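Local coordinates for protein alpha-1,3-glucanase (Streptomyces thermodiastaticus, PDB 7C7D) that hydrolyses alpha-1,3-glucan, probably cutting within the chain as an endo-acting glycoside hydrolase of family GH87, at residues T68-K73 with G98-F103; L112-S117 with R137-T142; D127-G132 with T180-N185. All coordinates share one frame; numbering follows the deposited sequence. Where two conformers were deposited one is given.

Contact 1: residues T68-K73 with G98-F103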
loop_
_atom_site.group_PDB
_atom_site.type_symbol
_atom_site.label_atom_id
_atom_site.label_comp_id
_atom_site.label_asym_id
_atom_site.label_seq_id
_atom_site.Cartn_x
_atom_site.Cartn_y
_atom_site.Cartn_z
ATOM N N THR A 68 15.577 14.114 -17.058
ATOM C CA THR A 68 16.622 14.137 -18.072
ATOM C C THR A 68 17.773 13.264 -17.602
ATOM O O THR A 68 18.244 13.418 -16.473
ATOM C CB THR A 68 17.092 15.571 -18.288
ATOM O OG1 THR A 68 15.963 16.366 -18.661
ATOM C CG2 THR A 68 18.147 15.631 -19.389
ATOM N N THR A 69 18.219 12.342 -18.453
ATOM C CA THR A 69 19.136 11.310 -17.987
ATOM C C THR A 69 20.182 10.957 -19.035
ATOM O O THR A 69 19.971 11.108 -20.241
ATOM C CB THR A 69 18.382 10.031 -17.568
ATOM O OG1 THR A 69 19.281 9.136 -16.901
ATOM C CG2 THR A 69 17.808 9.315 -18.768
ATOM N N THR A 70 21.319 10.461 -18.543
ATOM C CA THR A 70 22.324 9.826 -19.379
ATOM C C THR A 70 22.317 8.313 -19.218
ATOM O O THR A 70 23.190 7.637 -19.774
ATOM C CB THR A 70 23.716 10.395 -19.078
ATOM O OG1 THR A 70 24.038 10.175 -17.699
ATOM C CG2 THR A 70 23.755 11.893 -19.387
ATOM N N GLY A 71 21.371 7.770 -18.453
ATOM C CA GLY A 71 21.196 6.340 -18.314
ATOM C C GLY A 71 20.224 5.782 -19.333
ATOM O O GLY A 71 19.931 6.400 -20.359
ATOM N N THR A 72 19.716 4.588 -19.041
ATOM C CA THR A 72 18.919 3.815 -19.987
ATOM C C THR A 72 17.541 3.568 -19.391
ATOM O O THR A 72 17.428 2.989 -18.308
ATOM C CB THR A 72 19.592 2.472 -20.275
ATOM O OG1 THR A 72 20.923 2.692 -20.763
ATOM C CG2 THR A 72 18.790 1.684 -21.311
ATOM N N LYS A 73 16.498 3.988 -20.101
ATOM C CA LYS A 73 15.139 3.733 -19.647
ATOM C C LYS A 73 14.804 2.255 -19.823
ATOM O O LYS A 73 15.134 1.646 -20.845
ATOM C CB LYS A 73 14.156 4.588 -20.456
ATOM C CG LYS A 73 12.786 4.785 -19.809
ATOM C CD LYS A 73 11.869 5.683 -20.657
ATOM C CE LYS A 73 12.310 7.153 -20.641
ATOM N NZ LYS A 73 11.329 8.080 -21.301
ATOM N N GLY A 98 27.985 5.836 -14.716
ATOM C CA GLY A 98 28.394 6.805 -15.713
ATOM C C GLY A 98 27.596 8.040 -15.478
ATOM O O GLY A 98 28.070 9.148 -15.658
ATOM N N GLN A 99 26.497 7.838 -14.829
ATOM C CA GLN A 99 25.259 8.312 -15.385
ATOM C C GLN A 99 24.408 8.922 -14.300
ATOM O O GLN A 99 24.553 8.619 -13.115
ATOM C CB GLN A 99 24.559 7.164 -16.160
ATOM C CG GLN A 99 25.452 6.606 -17.310
ATOM C CD GLN A 99 24.944 5.348 -17.988
ATOM O OE1 GLN A 99 24.082 4.636 -17.481
ATOM N NE2 GLN A 99 25.529 5.051 -19.143
ATOM N N ARG A 100 23.553 9.831 -14.726
ATOM C CA ARG A 100 22.809 10.651 -13.807
ATOM C C ARG A 100 21.392 10.796 -14.310
ATOM O O ARG A 100 21.096 10.588 -15.489
ATOM C CB ARG A 100 23.460 12.026 -13.635
ATOM C CG ARG A 100 23.587 12.805 -14.923
ATOM C CD ARG A 100 24.489 14.014 -14.748
ATOM N NE ARG A 100 25.247 14.351 -15.954
ATOM C CZ ARG A 100 26.464 13.897 -16.238
ATOM N NH1 ARG A 100 27.086 13.073 -15.404
ATOM N NH2 ARG A 100 27.064 14.277 -17.357
ATOM N N VAL A 101 20.515 11.149 -13.389
ATOM C CA VAL A 101 19.169 11.553 -13.743
ATOM C C VAL A 101 18.925 12.894 -13.073
ATOM O O VAL A 101 19.195 13.054 -11.878
ATOM C CB VAL A 101 18.119 10.496 -13.354
ATOM C CG1 VAL A 101 18.218 10.144 -11.887
ATOM C CG2 VAL A 101 16.722 10.986 -13.691
ATOM N N GLU A 102 18.497 13.872 -13.862
ATOM C CA GLU A 102 18.367 15.254 -13.420
ATOM C C GLU A 102 16.883 15.579 -13.345
ATOM O O GLU A 102 16.207 15.665 -14.377
ATOM C CB GLU A 102 19.070 16.179 -14.407
ATOM C CG GLU A 102 19.023 17.639 -14.030
ATOM C CD GLU A 102 19.817 18.498 -14.989
ATOM O OE1 GLU A 102 20.546 17.932 -15.831
ATOM O OE2 GLU A 102 19.718 19.737 -14.895
ATOM N N PHE A 103 16.381 15.752 -12.128
ATOM C CA PHE A 103 14.978 16.046 -11.900
ATOM C C PHE A 103 14.763 17.548 -11.855
ATOM O O PHE A 103 15.560 18.286 -11.271
ATOM C CB PHE A 103 14.536 15.476 -10.553
ATOM C CG PHE A 103 14.489 13.978 -10.503
ATOM C CD1 PHE A 103 13.332 13.298 -10.836
ATOM C CD2 PHE A 103 15.592 13.252 -10.096
ATOM C CE1 PHE A 103 13.285 11.918 -10.783
ATOM C CE2 PHE A 103 15.550 11.875 -10.039
ATOM C CZ PHE A 103 14.395 11.206 -10.381
HETATM O O HOH W 1 26.721 10.677 -17.542
HETATM O O HOH W 2 22.568 2.704 -18.444
#

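Contact 2: residues L112-S117 with R137-T142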
loop_
_atom_site.group_PDB
_atom_site.type_symbol
_atom_site.label_atom_id
_atom_site.label_comp_id
_atom_site.label_asym_id
_atom_site.label_seq_id
_atom_site.Cartn_x
_atom_site.Cartn_y
_atom_site.Cartn_z
ATOM N N LEU A 112 14.169 14.447 0.283
ATOM C CA LEU A 112 14.133 13.619 -0.911
ATOM C C LEU A 112 13.980 12.162 -0.506
ATOM O O LEU A 112 14.717 11.686 0.360
ATOM C CB LEU A 112 15.451 13.805 -1.668
ATOM C CG LEU A 112 15.705 12.962 -2.908
ATOM C CD1 LEU A 112 14.672 13.286 -3.966
ATOM C CD2 LEU A 112 17.106 13.226 -3.430
ATOM N N THR A 113 13.022 11.464 -1.116
ATOM C CA THR A 113 12.920 10.012 -1.015
ATOM C C THR A 113 12.993 9.435 -2.418
ATOM O O THR A 113 12.310 9.923 -3.324
ATOM C CB THR A 113 11.613 9.582 -0.342
ATOM O OG1 THR A 113 11.532 10.174 0.959
ATOM C CG2 THR A 113 11.547 8.063 -0.201
ATOM N N VAL A 114 13.821 8.411 -2.608
ATOM C CA VAL A 114 14.051 7.825 -3.923
ATOM C C VAL A 114 13.751 6.336 -3.872
ATOM O O VAL A 114 14.296 5.618 -3.026
ATOM C CB VAL A 114 15.496 8.059 -4.393
ATOM C CG1 VAL A 114 15.714 7.436 -5.764
ATOM C CG2 VAL A 114 15.804 9.545 -4.428
ATOM N N ALA A 115 12.893 5.871 -4.776
ATOM C CA ALA A 115 12.657 4.443 -4.960
ATOM C C ALA A 115 13.608 3.936 -6.036
ATOM O O ALA A 115 13.701 4.523 -7.117
ATOM C CB ALA A 115 11.204 4.189 -5.365
ATOM N N TYR A 116 14.318 2.852 -5.738
ATOM C CA TYR A 116 15.421 2.415 -6.581
ATOM C C TYR A 116 15.616 0.919 -6.379
ATOM O O TYR A 116 15.117 0.333 -5.417
ATOM C CB TYR A 116 16.718 3.144 -6.187
ATOM C CG TYR A 116 17.196 2.614 -4.856
ATOM C CD1 TYR A 116 16.665 3.100 -3.663
ATOM C CD2 TYR A 116 18.096 1.550 -4.789
ATOM C CE1 TYR A 116 17.031 2.559 -2.441
ATOM C CE2 TYR A 116 18.450 0.998 -3.574
ATOM C CZ TYR A 116 17.928 1.509 -2.409
ATOM O OH TYR A 116 18.295 0.977 -1.197
ATOM N N SER A 117 16.411 0.318 -7.266
ATOM C CA SER A 117 16.881 -1.053 -7.109
ATOM C C SER A 117 18.371 -1.108 -7.434
ATOM O O SER A 117 18.844 -0.386 -8.316
ATOM C CB SER A 117 16.124 -1.977 -8.070
ATOM O OG SER A 117 16.514 -3.328 -7.929
ATOM N N ARG A 137 26.363 14.941 1.283
ATOM C CA ARG A 137 25.918 13.634 1.718
ATOM C C ARG A 137 25.363 12.932 0.499
ATOM O O ARG A 137 25.020 13.560 -0.505
ATOM C CB ARG A 137 24.807 13.731 2.748
ATOM C CG ARG A 137 25.234 13.914 4.164
ATOM C CD ARG A 137 24.104 14.527 4.988
ATOM N NE ARG A 137 23.841 15.935 4.660
ATOM C CZ ARG A 137 23.181 16.405 3.597
ATOM N NH1 ARG A 137 22.587 15.605 2.722
ATOM N NH2 ARG A 137 23.051 17.711 3.444
ATOM N N SER A 138 25.279 11.618 0.596
ATOM C CA SER A 138 24.778 10.796 -0.490
ATOM C C SER A 138 23.669 9.904 0.040
ATOM O O SER A 138 23.489 9.751 1.252
ATOM C CB SER A 138 25.896 9.930 -1.079
ATOM O OG SER A 138 26.439 9.089 -0.080
ATOM N N LEU A 139 22.922 9.320 -0.885
ATOM C CA LEU A 139 21.889 8.366 -0.523
ATOM C C LEU A 139 22.519 6.985 -0.415
ATOM O O LEU A 139 23.304 6.587 -1.280
ATOM C CB LEU A 139 20.798 8.341 -1.590
ATOM C CG LEU A 139 19.931 9.590 -1.714
ATOM C CD1 LEU A 139 19.357 9.689 -3.116
ATOM C CD2 LEU A 139 18.828 9.575 -0.676
ATOM N N THR A 140 22.187 6.264 0.647
ATOM C CA THR A 140 22.602 4.874 0.764
ATOM C C THR A 140 21.659 4.005 -0.056
ATOM O O THR A 140 20.438 4.106 0.081
ATOM C CB THR A 140 22.574 4.444 2.229
ATOM O OG1 THR A 140 23.471 5.273 2.979
ATOM C CG2 THR A 140 22.985 2.978 2.373
ATOM N N VAL A 141 22.219 3.165 -0.919
ATOM C CA VAL A 141 21.431 2.261 -1.745
ATOM C C VAL A 141 21.900 0.836 -1.494
ATOM O O VAL A 141 23.105 0.569 -1.413
ATOM C CB VAL A 141 21.493 2.618 -3.245
ATOM C CG1 VAL A 141 20.711 3.899 -3.523
ATOM C CG2 VAL A 141 22.925 2.770 -3.713
ATOM N N THR A 142 20.944 -0.078 -1.349
ATOM C CA THR A 142 21.294 -1.448 -1.018
ATOM C C THR A 142 20.244 -2.406 -1.554
ATOM O O THR A 142 19.108 -2.024 -1.849
ATOM C CB THR A 142 21.462 -1.641 0.494
ATOM O OG1 THR A 142 21.883 -2.986 0.754
ATOM C CG2 THR A 142 20.150 -1.363 1.224
#

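Contact 3: residues D127-G132 with T180-N185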
loop_
_atom_site.group_PDB
_atom_site.type_symbol
_atom_site.label_atom_id
_atom_site.label_comp_id
_atom_site.label_asym_id
_atom_site.label_seq_id
_atom_site.Cartn_x
_atom_site.Cartn_y
_atom_site.Cartn_z
ATOM N N ASP A 127 25.057 9.724 -5.403
ATOM C CA ASP A 127 25.378 11.112 -5.109
ATOM C C ASP A 127 24.209 12.018 -5.475
ATOM O O ASP A 127 23.413 11.713 -6.366
ATOM C CB ASP A 127 26.632 11.555 -5.868
ATOM C CG ASP A 127 27.917 11.083 -5.204
ATOM O OD1 ASP A 127 27.842 10.479 -4.115
ATOM O OD2 ASP A 127 29.006 11.337 -5.764
ATOM N N VAL A 128 24.107 13.140 -4.764
ATOM C CA VAL A 128 23.047 14.122 -4.962
ATOM C C VAL A 128 23.687 15.468 -5.270
ATOM O O VAL A 128 24.564 15.928 -4.531
ATOM C CB VAL A 128 22.122 14.217 -3.734
ATOM C CG1 VAL A 128 20.955 15.151 -4.017
ATOM C CG2 VAL A 128 21.610 12.833 -3.337
ATOM N N TYR A 129 23.250 16.086 -6.363
ATOM C CA TYR A 129 23.666 17.424 -6.746
ATOM C C TYR A 129 22.434 18.312 -6.749
ATOM O O TYR A 129 21.336 17.867 -7.103
ATOM C CB TYR A 129 24.277 17.434 -8.154
ATOM C CG TYR A 129 25.624 16.752 -8.272
ATOM C CD1 TYR A 129 25.742 15.373 -8.162
ATOM C CD2 TYR A 129 26.778 17.489 -8.513
ATOM C CE1 TYR A 129 26.969 14.749 -8.277
ATOM C CE2 TYR A 129 28.012 16.874 -8.628
ATOM C CZ TYR A 129 28.102 15.504 -8.508
ATOM O OH TYR A 129 29.326 14.889 -8.623
ATOM N N VAL A 130 22.613 19.564 -6.347
ATOM C CA VAL A 130 21.565 20.568 -6.433
ATOM C C VAL A 130 22.145 21.737 -7.210
ATOM O O VAL A 130 23.073 22.404 -6.736
ATOM C CB VAL A 130 21.070 21.014 -5.053
ATOM C CG1 VAL A 130 20.146 22.208 -5.206
ATOM C CG2 VAL A 130 20.371 19.862 -4.333
ATOM N N ASN A 131 21.612 21.972 -8.408
ATOM C CA ASN A 131 22.063 23.072 -9.263
ATOM C C ASN A 131 23.521 22.899 -9.683
ATOM O O ASN A 131 24.287 23.861 -9.747
ATOM C CB ASN A 131 21.827 24.437 -8.609
ATOM C CG ASN A 131 20.356 24.748 -8.430
ATOM O OD1 ASN A 131 19.961 25.399 -7.463
ATOM N ND2 ASN A 131 19.536 24.283 -9.365
ATOM N N GLY A 132 23.910 21.659 -9.971
ATOM C CA GLY A 132 25.255 21.370 -10.421
ATOM C C GLY A 132 26.309 21.318 -9.338
ATOM O O GLY A 132 27.469 21.012 -9.644
ATOM N N THR A 180 19.927 16.370 -9.092
ATOM C CA THR A 180 20.518 15.332 -9.921
ATOM C C THR A 180 21.027 14.204 -9.039
ATOM O O THR A 180 21.698 14.445 -8.029
ATOM C CB THR A 180 21.662 15.896 -10.768
ATOM O OG1 THR A 180 21.154 16.936 -11.613
ATOM C CG2 THR A 180 22.267 14.808 -11.641
ATOM N N LEU A 181 20.689 12.981 -9.418
ATOM C CA LEU A 181 21.220 11.785 -8.783
ATOM C C LEU A 181 22.274 11.198 -9.708
ATOM O O LEU A 181 22.011 10.988 -10.895
ATOM C CB LEU A 181 20.101 10.769 -8.554
ATOM C CG LEU A 181 18.848 11.292 -7.847
ATOM C CD1 LEU A 181 17.841 10.169 -7.647
ATOM C CD2 LEU A 181 19.221 11.939 -6.519
ATOM N N GLN A 182 23.466 10.958 -9.171
ATOM C CA GLN A 182 24.610 10.513 -9.956
ATOM C C GLN A 182 25.142 9.210 -9.379
ATOM O O GLN A 182 25.575 9.172 -8.222
ATOM C CB GLN A 182 25.708 11.574 -9.947
ATOM C CG GLN A 182 26.915 11.219 -10.784
ATOM C CD GLN A 182 27.368 12.374 -11.638
ATOM O OE1 GLN A 182 26.629 12.862 -12.493
ATOM N NE2 GLN A 182 28.580 12.845 -11.389
ATOM N N ALA A 183 25.121 8.150 -10.182
ATOM C CA ALA A 183 25.668 6.867 -9.751
ATOM C C ALA A 183 27.185 6.929 -9.794
ATOM O O ALA A 183 27.751 7.584 -10.658
ATOM C CB ALA A 183 25.175 5.750 -10.671
ATOM N N THR A 184 27.849 6.268 -8.847
ATOM C CA THR A 184 29.308 6.348 -8.772
ATOM C C THR A 184 29.975 5.007 -8.479
ATOM O O THR A 184 31.070 4.739 -8.981
ATOM C CB THR A 184 29.763 7.368 -7.718
ATOM O OG1 THR A 184 29.283 6.974 -6.426
ATOM C CG2 THR A 184 29.280 8.776 -8.049
ATOM N N ASN A 185 29.346 4.167 -7.654
ATOM C CA ASN A 185 30.008 2.963 -7.158
ATOM C C ASN A 185 29.137 1.716 -7.227
ATOM O O ASN A 185 29.532 0.674 -6.691
ATOM C CB ASN A 185 30.526 3.165 -5.728
ATOM C CG ASN A 185 29.436 3.612 -4.769
ATOM O OD1 ASN A 185 28.270 3.274 -4.941
ATOM N ND2 ASN A 185 29.817 4.370 -3.745
HETATM O O HOH W 3 29.474 12.353 -8.174
HETATM O O HOH W 4 21.390 19.590 -10.052
#

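Contact 1: residues T68-K73 with G98-F103
Thr69 and Thr70 both bond to the carbonyl oxygen of Arg100. The hydroxyl of Thr69 donates from OG1 to Arg100 O at 2.7 Å, tilted well away from the carbonyl plane. The amide of Thr70 comes to the same oxygen almost head-on, with Thr70 N 3.1 Å from Arg100 O. The amide of the same residue bonds back: Arg100 N donates to Thr70 OG1 at 3.0 Å, with 155° at the hydrogen. That hydroxyl lies between the backbone N and the carbonyl carbon of Thr70 (chi1 59°), a position from which it can face the opposite backbone. A water links Thr70 OG1 to Gly98 O.

Farther back, Thr68 and Glu102 form a regular antiparallel hydrogen-bonded pair. Its shorter bond runs from Glu102 N to Thr68 O, 2.7 Å. Thr69 and Val101 form the non-hydrogen-bonded pair beside it.

Thr69 OG1 has a second task. It accepts from Gly71 N at 2.9 Å, which makes an ST turn. The turn takes the chain out of the short strand 68-69 towards strand 72-74. Gln99 lies along this bend, with its side-chain amide carbon CD 3.4 Å from Thr70 O. Its OE1 receives a bond from Asp96 N, and a water connects the same atom to Thr72 OG1. Thr70 CG2 lies loosely over one face of the Arg100 guanidinium, whose NH1 bonds to Gln182 OE1.

Strand 68-69 is an outermost strand of a five-stranded antiparallel sheet, and strand 100-104 is its neighbour. On the other side of 100-104 lies strand 178-183. Thr69 and Val101 point from their shared face onto Leu95 of strand 92-95, in the second sheet of this beta-sandwich-like domain.

Contact 2: residues L112-S117 with R137-T142
Leu112 and Leu139 meet through their methyl ends, with Leu112 CD2 4.2 Å from Leu139 CD1. The same Leu139 methyl reaches the next inward-pointing residue of strand 109-117. Here Val114 CG2 is 3.8 Å from Leu139 CD1, and the two side chains cross at about a right angle. One leucine branch thus serves two residues of the facing strand.

Tyr116 makes the largest share of the contact. With CG between the backbone N and the carbonyl carbon (chi1 72°), the ring reaches across to strand 133-142. Val141 lies against it. The methyl CG1 of Val141 stands over the ring centre, 3.6 Å from the centroid of Tyr116 and 10° off the normal, a clear CH-pi contact. Val141 CB also approaches the ring, at 3.5 Å from Tyr116 CE2. At the far end of the ring, Thr142 N donates to Tyr116 OH at 2.9 Å, with 162° at the hydrogen. The amide comes in at the ring edge, near its plane. The hydroxyl also has a weak hydrogen bond with Asp163 OD2.

The axes of 112-117 and 137-142 approach to 7.6 Å, and the strands belong to different sheets packed face to face. Methyls and a ring make up most of the contact. The bond from Thr142 N holds the phenol end, while the methyl over the face probably limits tilting of the ring.

Contact 3: residues D127-G132 with T180-N185
Tyr129 and Gln182 cross obliquely, with ring and amide planes 48° apart. The CB of Gln182 is 3.8 Å from Tyr129 CE1, and the amide NE2 lies 3.5 Å from Tyr129 OH. Gln182 leaves its strand with CG anti to the backbone N (chi1 -178°), then bends at chi2, which brings its amide alongside the phenol end. Its OE1 is held elsewhere, by Arg100 NH1.

Asp127 shares this face. A water in the plane of the Tyr129 ring, at its edge, donates to Asp127 OD2 at 2.7 Å. The same water is hydrogen-bonded to Tyr129 OH, and it accepts a weak bond from Gln182 NE2. Thr184 crosses Asp127 at about a right angle, its CG2 methyl 3.4 Å from Asp127 OD2.

These side chains stand on antiparallel strands, 123-130 and 178-183, which are neighbours in the five-stranded sheet of the domain. Asp127 with Gln182 and Tyr129 with Thr180 are the hydrogen-bonded pairs, and each has bonds in both directions. Tyr129 N donates to Thr180 O at 2.8 Å. Between them, Val128 and Leu181 form the non-hydrogen-bonded pair.

The side chains of that middle pair lie on the other face. They run side by side and point the same way, with Val128 CG2 4.1 Å from Leu181 CD2. Leu181 also packs on Leu112 and Val114 of strand 109-117, in the opposing sheet. Just past the end of strand 123-130, a second water accepts from Gly132 N and is hydrogen-bonded to Thr180 OG1.

How the contacts relate
Contacts 1 and 3 are backbone-paired and belong to one five-stranded sheet. They meet where strands 100-104 and 178-183 lie side by side, through Val101 O with Leu181 N. Contact 1 is at the surface, and hydroxyls and waters supplement its backbone bonds. Contact 3 is partly buried, with a polar, water-bridged face and an apolar one. Contact 2 is buried and joins this sheet to the one facing it, mainly through methyls and a ring. It meets the apolar face of contact 3, where Leu139 touches Val128. Contacts 1 and 2 do not touch.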